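PDB 3TCS: racemase, putative from Roseobacter denitrificans, which binds magnesium ions and may act as a hydro-lyase or racemase, as a member of the mandelate racemase/muconate lactonizing enzyme family. Local coordinates for residues D34-V39 with E346-K351; R289-V294 with M319-A324. All blocks are in the same frame, centred on the assembly; numbering follows the deposited sequence.

Contact 1 and contact 2 lie 22 Å apart between centres, about 10 Å between nearest atoms, and do not touch. Along the chain the order is 34-39, 289-294, 319-324, 346-351, with both segments of contact 2 falling between those of contact 1. Contact 1 crosses between domains: strand 37-43 of the N-terminal capping sheet meets the long loop that follows barrel strand 332-335. Contact 2 stays within the barrel domain, where helices 287-300 and 314-322 are laid together. Strand 332-335 separates 319-324 from 346-351, so within a short run of chain one piece packs on a helix of the barrel and the next on the capping domain.

Contact 1 (D34-V39 with E346-K351); sequences DAVGFV and EGLFVK
The ring of Phe38 meets Leu348 at its edge, where the CD2 methyl lies near the ring plane, while Val36 CG2 lies over the rim of one face, 4.2 Å above the plane. The second ring, Phe349, has its own neighbour Leu348 CB centred over one face, 3.8 Å from the plane. This is a seam of the two-domain enolase-superfamily fold: Phe38 is on strand 37-43 of the antiparallel sheet of the N-terminal capping domain and Val36 stands just before that strand, whereas Leu348 and Phe349 belong to the loop between barrel strands 332-335 and 360-363. No hydrogen bond crosses it; the contact is apolar throughout and buries 146 Å².

Val36 uses its two branches differently. With CG1 in the crowded position between backbone N and carbonyl carbon (chi1 65°), that methyl faces the loop and sits 3.9 Å from Leu348 CD2, leaving CG2 to lie over Phe38. The same leucine methyl is 4.3 Å from Phe38 CE2, so a single CD2 fits against both capping-domain side chains.

Trp377 of helix 375-380 makes an edge-to-face pair with Phe38 and also touches Val36 and Leu348, so the C-terminal helix closes over the same cluster. The two phenylalanine side chains run at about a right angle to each other, and Phe349 CE1 rests 4.0 Å from Phe38 CZ and 4.1 Å from Phe38 CE1.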
ATOM      1  N   ASP B  34       3.134  17.769  10.360  1.00  9.86           N
ATOM      2  CA  ASP B  34       3.487  16.355  10.274  1.00 11.78           C
ATOM      3  C   ASP B  34       2.445  15.365  10.800  1.00 11.44           C
ATOM      4  O   ASP B  34       2.421  14.212  10.381  1.00 11.80           O
ATOM      5  CB  ASP B  34       4.821  16.112  10.982  1.00 14.99           C
ATOM      6  CG  ASP B  34       5.990  16.760  10.261  1.00 22.15           C
ATOM      7  OD1 ASP B  34       5.755  17.528   9.300  1.00 23.30           O
ATOM      8  OD2 ASP B  34       7.147  16.501  10.658  1.00 25.15           O
ATOM      9  N   ALA B  35       1.579  15.816  11.702  1.00 10.75           N
ATOM     10  CA  ALA B  35       0.575  14.940  12.301  1.00 11.28           C
ATOM     11  C   ALA B  35      -0.801  14.933  11.633  1.00 10.84           C
ATOM     12  O   ALA B  35      -1.454  13.891  11.562  1.00 12.64           O
ATOM     13  CB  ALA B  35       0.423  15.284  13.775  1.00 10.34           C
ATOM     14  N   VAL B  36      -1.251  16.085  11.152  1.00 10.42           N
ATOM     15  CA  VAL B  36      -2.566  16.147  10.524  1.00  9.22           C
ATOM     16  C   VAL B  36      -2.626  17.216   9.443  1.00 10.27           C
ATOM     17  O   VAL B  36      -1.942  18.247   9.532  1.00  9.85           O
ATOM     18  CB  VAL B  36      -3.662  16.433  11.579  1.00 12.09           C
ATOM     19  CG1 VAL B  36      -3.459  17.811  12.169  1.00 11.69           C
ATOM     20  CG2 VAL B  36      -5.046  16.316  10.953  1.00 14.44           C
ATOM     21  N   GLY B  37      -3.442  16.957   8.423  1.00  7.46           N
ATOM     22  CA  GLY B  37      -3.598  17.891   7.325  1.00  7.05           C
ATOM     23  C   GLY B  37      -5.043  17.990   6.871  1.00  8.26           C
ATOM     24  O   GLY B  37      -5.721  16.978   6.696  1.00  7.47           O
ATOM     25  N   PHE B  38      -5.519  19.214   6.683  1.00  8.18           N
ATOM     26  CA  PHE B  38      -6.891  19.443   6.246  1.00  8.59           C
ATOM     27  C   PHE B  38      -6.930  19.785   4.766  1.00  9.16           C
ATOM     28  O   PHE B  38      -5.966  20.321   4.213  1.00  9.74           O
ATOM     29  CB  PHE B  38      -7.519  20.563   7.077  1.00  9.28           C
ATOM     30  CG  PHE B  38      -7.623  20.233   8.539  1.00  8.17           C
ATOM     31  CD1 PHE B  38      -8.537  19.280   8.984  1.00  9.42           C
ATOM     32  CD2 PHE B  38      -6.779  20.836   9.462  1.00  9.23           C
ATOM     33  CE1 PHE B  38      -8.608  18.927  10.330  1.00  8.53           C
ATOM     34  CE2 PHE B  38      -6.840  20.490  10.819  1.00  9.26           C
ATOM     35  CZ  PHE B  38      -7.757  19.534  11.251  1.00  8.74           C
ATOM     36  N   VAL B  39      -8.049  19.471   4.129  1.00  8.66           N
ATOM     37  CA  VAL B  39      -8.209  19.719   2.706  1.00  8.74           C
ATOM     38  C   VAL B  39      -9.408  20.608   2.426  1.00  8.84           C
ATOM     39  O   VAL B  39     -10.471  20.424   3.005  1.00  8.82           O
ATOM     40  CB  VAL B  39      -8.421  18.393   1.940  1.00  9.87           C
ATOM     41  CG1 VAL B  39      -8.522  18.659   0.438  1.00 10.04           C
ATOM     42  CG2 VAL B  39      -7.282  17.425   2.251  1.00 10.71           C
ATOM     43  N   GLU B 346      -4.611  19.169  20.019  1.00 16.61           N
ATOM     44  CA  GLU B 346      -5.053  20.329  20.777  1.00 20.17           C
ATOM     45  C   GLU B 346      -5.222  21.536  19.861  1.00 17.99           C
ATOM     46  O   GLU B 346      -4.364  21.810  19.025  1.00 19.88           O
ATOM     47  CB  GLU B 346      -4.023  20.669  21.858  1.00 24.67           C
ATOM     48  CG  GLU B 346      -4.137  19.833  23.111  1.00 32.02           C
ATOM     49  CD  GLU B 346      -5.289  20.287  23.983  1.00 36.52           C
ATOM     50  OE1 GLU B 346      -5.181  21.379  24.588  1.00 38.98           O
ATOM     51  OE2 GLU B 346      -6.305  19.563  24.054  1.00 40.09           O
ATOM     52  N   GLY B 347      -6.334  22.243  20.016  1.00 17.62           N
ATOM     53  CA  GLY B 347      -6.573  23.441  19.229  1.00 15.85           C
ATOM     54  C   GLY B 347      -6.720  23.302  17.728  1.00 15.03           C
ATOM     55  O   GLY B 347      -6.335  24.204  16.982  1.00 12.78           O
ATOM     56  N   LEU B 348      -7.281  22.189  17.270  1.00 11.09           N
ATOM     57  CA  LEU B 348      -7.482  21.999  15.842  1.00  9.71           C
ATOM     58  C   LEU B 348      -8.737  22.719  15.368  1.00  9.58           C
ATOM     59  O   LEU B 348      -8.788  23.203  14.242  1.00  9.54           O
ATOM     60  CB  LEU B 348      -7.620  20.509  15.501  1.00  9.04           C
ATOM     61  CG  LEU B 348      -6.401  19.601  15.666  1.00  8.27           C
ATOM     62  CD1 LEU B 348      -6.782  18.162  15.298  1.00  9.05           C
ATOM     63  CD2 LEU B 348      -5.277  20.091  14.777  1.00  7.48           C
ATOM     64  N   PHE B 349      -9.743  22.804  16.237  1.00 10.20           N
ATOM     65  CA  PHE B 349     -11.016  23.410  15.868  1.00 11.26           C
ATOM     66  C   PHE B 349     -11.413  24.628  16.688  1.00 12.05           C
ATOM     67  O   PHE B 349     -10.934  24.819  17.801  1.00 12.43           O
ATOM     68  CB  PHE B 349     -12.116  22.352  15.974  1.00 11.72           C
ATOM     69  CG  PHE B 349     -11.712  21.013  15.428  1.00 12.84           C
ATOM     70  CD1 PHE B 349     -11.384  20.865  14.086  1.00 12.99           C
ATOM     71  CD2 PHE B 349     -11.636  19.904  16.265  1.00 13.22           C
ATOM     72  CE1 PHE B 349     -10.981  19.628  13.580  1.00 11.31           C
ATOM     73  CE2 PHE B 349     -11.235  18.666  15.773  1.00 12.87           C
ATOM     74  CZ  PHE B 349     -10.907  18.528  14.427  1.00 12.95           C
ATOM     75  N   VAL B 350     -12.290  25.450  16.120  1.00 13.83           N
ATOM     76  CA  VAL B 350     -12.780  26.644  16.804  1.00 13.63           C
ATOM     77  C   VAL B 350     -13.537  26.191  18.051  1.00 15.52           C
ATOM     78  O   VAL B 350     -13.387  26.759  19.133  1.00 14.18           O
ATOM     79  CB  VAL B 350     -13.721  27.451  15.891  1.00 14.28           C
ATOM     80  CG1 VAL B 350     -14.345  28.608  16.664  1.00 14.17           C
ATOM     81  CG2 VAL B 350     -12.939  27.982  14.695  1.00 15.61           C
ATOM     82  N   LYS B 351     -14.345  25.151  17.886  1.00 14.58           N
ATOM     83  CA  LYS B 351     -15.114  24.592  18.983  1.00 16.03           C
ATOM     84  C   LYS B 351     -15.107  23.084  18.797  1.00 14.15           C
ATOM     85  O   LYS B 351     -15.448  22.585  17.725  1.00 12.08           O
ATOM     86  CB  LYS B 351     -16.549  25.122  18.956  1.00 19.07           C
ATOM     87  CG  LYS B 351     -17.412  24.617  20.105  1.00 25.58           C
ATOM     88  CD  LYS B 351     -16.774  24.927  21.454  1.00 30.82           C
ATOM     89  CE  LYS B 351     -17.582  24.337  22.605  1.00 34.27           C
ATOM     90  NZ  LYS B 351     -16.922  24.571  23.920  1.00 34.73           N
TER

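Contact 2 (R289-V294 with M319-A324); sequences RTLRVV and MHLLRA
Between 289-294 and 319-324, short pieces of helices 287-300 and 314-322, the nearest CA atoms are those of Leu291 and Leu321, 8.7 Å apart, and side chains fill the gap. Leu321 does most of the bridging. Its CG stands anti to the backbone N (chi1 -178°), which swings the branched end out toward the other helix, and the fork then gives one methyl to each of two neighbours. CD1 touches Leu291 CD2 at 3.6 Å; CD2 touches Thr290 CG2 at 3.8 Å. The two leucine side chains run antiparallel, one alongside the other, whereas the threonine and Leu321 meet at a slant. One turn further along, Val294 faces the same way as Thr290 but more loosely: Val294 CG2 is 4.5 Å from Leu321 CD2.

These are successive outer helices of the TIM-like barrel found throughout the enolase superfamily. The chain between them returns to the barrel interior, bringing His307 and Ala309 to the d-alanine pocket, and the side chain of Thr290 lies about 11 Å from that of the magnesium ligand Glu257.

Thr290 shows its methyl to the leucine and turns its hydroxyl back along the chain, where OG1 is hydrogen-bonded to Gly286 O, just ahead of the helix. On another side of that helix, Arg292 makes salt bridges with Asp82 and Asp86 of helix 81-91, tying this part of the barrel to the capping domain. As the other helix ends just past Leu321, i to i-3 bonds appear, Arg323 N to His320 O (3.2 Å) and Ala324 N to Leu321 O (2.9 Å), and the Arg323 guanidinium reaches the backbone oxygens of Thr130 and Leu133.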
ATOM      1  N   ARG B 289     -15.636   5.046  -0.361  1.00  7.94           N
ATOM      2  CA  ARG B 289     -15.032   3.727  -0.297  1.00  8.16           C
ATOM      3  C   ARG B 289     -15.439   2.985   0.972  1.00  8.07           C
ATOM      4  O   ARG B 289     -15.618   1.769   0.951  1.00 10.00           O
ATOM      5  CB  ARG B 289     -13.511   3.855  -0.434  1.00  9.29           C
ATOM      6  CG  ARG B 289     -13.086   4.233  -1.870  1.00  9.16           C
ATOM      7  CD  ARG B 289     -11.628   4.648  -1.944  1.00 11.33           C
ATOM      8  NE  ARG B 289     -10.761   3.654  -1.326  1.00 12.07           N
ATOM      9  CZ  ARG B 289     -10.291   2.571  -1.935  1.00 13.92           C
ATOM     10  NH1 ARG B 289     -10.588   2.324  -3.208  1.00 11.51           N
ATOM     11  NH2 ARG B 289      -9.530   1.721  -1.257  1.00 13.40           N
ATOM     12  N   THR B 290     -15.610   3.707   2.076  1.00  7.54           N
ATOM     13  CA  THR B 290     -16.039   3.054   3.309  1.00  8.85           C
ATOM     14  C   THR B 290     -17.462   2.509   3.120  1.00  8.66           C
ATOM     15  O   THR B 290     -17.789   1.424   3.604  1.00  8.81           O
ATOM     16  CB  THR B 290     -16.012   4.028   4.507  1.00  8.50           C
ATOM     17  OG1 THR B 290     -14.664   4.467   4.729  1.00  6.05           O
ATOM     18  CG2 THR B 290     -16.523   3.337   5.765  1.00  8.57           C
ATOM     19  N   LEU B 291     -18.302   3.257   2.409  1.00  7.17           N
ATOM     20  CA  LEU B 291     -19.674   2.820   2.154  1.00  8.49           C
ATOM     21  C   LEU B 291     -19.704   1.519   1.342  1.00  8.74           C
ATOM     22  O   LEU B 291     -20.647   0.733   1.448  1.00  7.89           O
ATOM     23  CB  LEU B 291     -20.461   3.913   1.428  1.00  9.33           C
ATOM     24  CG  LEU B 291     -20.774   5.151   2.279  1.00 11.07           C
ATOM     25  CD1 LEU B 291     -21.502   6.193   1.438  1.00 12.60           C
ATOM     26  CD2 LEU B 291     -21.621   4.743   3.477  1.00 10.84           C
ATOM     27  N   ARG B 292     -18.676   1.293   0.529  1.00  7.92           N
ATOM     28  CA  ARG B 292     -18.615   0.058  -0.249  1.00  9.76           C
ATOM     29  C   ARG B 292     -18.384  -1.106   0.710  1.00  9.19           C
ATOM     30  O   ARG B 292     -18.960  -2.178   0.542  1.00  9.11           O
ATOM     31  CB  ARG B 292     -17.488   0.112  -1.279  1.00 11.00           C
ATOM     32  CG  ARG B 292     -17.684   1.174  -2.341  1.00 15.03           C
ATOM     33  CD  ARG B 292     -16.627   1.068  -3.421  1.00 16.45           C
ATOM     34  NE  ARG B 292     -16.448   2.336  -4.121  1.00 21.49           N
ATOM     35  CZ  ARG B 292     -15.524   2.548  -5.055  1.00 21.80           C
ATOM     36  NH1 ARG B 292     -14.700   1.568  -5.403  1.00 19.40           N
ATOM     37  NH2 ARG B 292     -15.409   3.745  -5.622  1.00 22.01           N
ATOM     38  N   VAL B 293     -17.547  -0.889   1.723  1.00  9.21           N
ATOM     39  CA  VAL B 293     -17.284  -1.929   2.709  1.00  9.07           C
ATOM     40  C   VAL B 293     -18.532  -2.127   3.568  1.00  9.23           C
ATOM     41  O   VAL B 293     -18.890  -3.252   3.905  1.00  7.48           O
ATOM     42  CB  VAL B 293     -16.078  -1.567   3.600  1.00  9.35           C
ATOM     43  CG1 VAL B 293     -15.932  -2.579   4.739  1.00  9.57           C
ATOM     44  CG2 VAL B 293     -14.809  -1.557   2.754  1.00  9.28           C
ATOM     45  N   VAL B 294     -19.196  -1.027   3.910  1.00  7.54           N
ATOM     46  CA  VAL B 294     -20.420  -1.093   4.704  1.00  8.84           C
ATOM     47  C   VAL B 294     -21.455  -1.968   3.987  1.00  9.29           C
ATOM     48  O   VAL B 294     -22.152  -2.768   4.618  1.00  8.18           O
ATOM     49  CB  VAL B 294     -21.011   0.314   4.927  1.00  8.02           C
ATOM     50  CG1 VAL B 294     -22.416   0.217   5.505  1.00  8.20           C
ATOM     51  CG2 VAL B 294     -20.111   1.107   5.869  1.00  8.22           C
ATOM     52  N   MET B 319     -18.865   9.478  13.389  1.00  4.57           N
ATOM     53  CA  MET B 319     -20.131   9.801  14.042  1.00  7.79           C
ATOM     54  C   MET B 319     -21.224   9.993  12.987  1.00  6.96           C
ATOM     55  O   MET B 319     -22.332   9.478  13.134  1.00  5.76           O
ATOM     56  CB  MET B 319     -19.982  11.076  14.883  1.00  5.33           C
ATOM     57  CG  MET B 319     -19.232  10.863  16.190  1.00  5.87           C
ATOM     58  SD  MET B 319     -18.600  12.403  16.897  1.00 10.00           S
ATOM     59  CE  MET B 319     -20.120  13.406  16.970  1.00  3.78           C
ATOM     60  N   HIS B 320     -20.915  10.728  11.920  1.00  5.88           N
ATOM     61  CA  HIS B 320     -21.901  10.946  10.864  1.00  7.12           C
ATOM     62  C   HIS B 320     -22.248   9.635  10.167  1.00  6.89           C
ATOM     63  O   HIS B 320     -23.415   9.372   9.868  1.00  8.95           O
ATOM     64  CB  HIS B 320     -21.386  11.941   9.818  1.00  6.61           C
ATOM     65  CG  HIS B 320     -21.555  13.378  10.206  1.00  7.67           C
ATOM     66  ND1 HIS B 320     -20.756  14.000  11.141  1.00 10.77           N
ATOM     67  CD2 HIS B 320     -22.429  14.317   9.775  1.00  5.66           C
ATOM     68  CE1 HIS B 320     -21.127  15.261  11.267  1.00  6.57           C
ATOM     69  NE2 HIS B 320     -22.141  15.479  10.451  1.00 10.57           N
ATOM     70  N   LEU B 321     -21.234   8.816   9.906  1.00  7.46           N
ATOM     71  CA  LEU B 321     -21.459   7.538   9.242  1.00  7.53           C
ATOM     72  C   LEU B 321     -22.366   6.641  10.084  1.00  7.26           C
ATOM     73  O   LEU B 321     -23.309   6.040   9.566  1.00  8.78           O
ATOM     74  CB  LEU B 321     -20.129   6.819   8.987  1.00  6.51           C
ATOM     75  CG  LEU B 321     -20.253   5.481   8.242  1.00 11.26           C
ATOM     76  CD1 LEU B 321     -20.612   5.741   6.783  1.00 10.36           C
ATOM     77  CD2 LEU B 321     -18.952   4.707   8.329  1.00 10.68           C
ATOM     78  N   LEU B 322     -22.082   6.560  11.382  1.00  7.11           N
ATOM     79  CA  LEU B 322     -22.866   5.722  12.280  1.00  7.89           C
ATOM     80  C   LEU B 322     -24.318   6.170  12.426  1.00 10.51           C
ATOM     81  O   LEU B 322     -25.174   5.374  12.813  1.00 11.51           O
ATOM     82  CB  LEU B 322     -22.193   5.644  13.653  1.00  7.48           C
ATOM     83  CG  LEU B 322     -20.899   4.823  13.716  1.00  6.27           C
ATOM     84  CD1 LEU B 322     -20.307   4.925  15.108  1.00  9.59           C
ATOM     85  CD2 LEU B 322     -21.186   3.356  13.373  1.00  6.69           C
ATOM     86  N   ARG B 323     -24.599   7.433  12.115  1.00  9.51           N
ATOM     87  CA  ARG B 323     -25.965   7.943  12.201  1.00  9.58           C
ATOM     88  C   ARG B 323     -26.694   7.666  10.892  1.00  9.42           C
ATOM     89  O   ARG B 323     -27.866   8.002  10.747  1.00  9.44           O
ATOM     90  CB  ARG B 323     -25.979   9.458  12.446  1.00 10.12           C
ATOM     91  CG  ARG B 323     -25.617   9.914  13.860  1.00 12.00           C
ATOM     92  CD  ARG B 323     -26.638   9.467  14.914  1.00 11.48           C
ATOM     93  NE  ARG B 323     -28.024   9.785  14.568  1.00 11.85           N
ATOM     94  CZ  ARG B 323     -29.066   9.500  15.346  1.00 12.21           C
ATOM     95  NH1 ARG B 323     -28.872   8.901  16.514  1.00 10.57           N
ATOM     96  NH2 ARG B 323     -30.301   9.785  14.953  1.00 11.33           N
ATOM     97  N   ALA B 324     -26.004   7.052   9.938  1.00  9.37           N
ATOM     98  CA  ALA B 324     -26.624   6.791   8.648  1.00 10.50           C
ATOM     99  C   ALA B 324     -26.674   5.339   8.171  1.00 11.21           C
ATOM    100  O   ALA B 324     -27.646   4.934   7.540  1.00 13.65           O
ATOM    101  CB  ALA B 324     -25.951   7.649   7.585  1.00  8.56           C
TER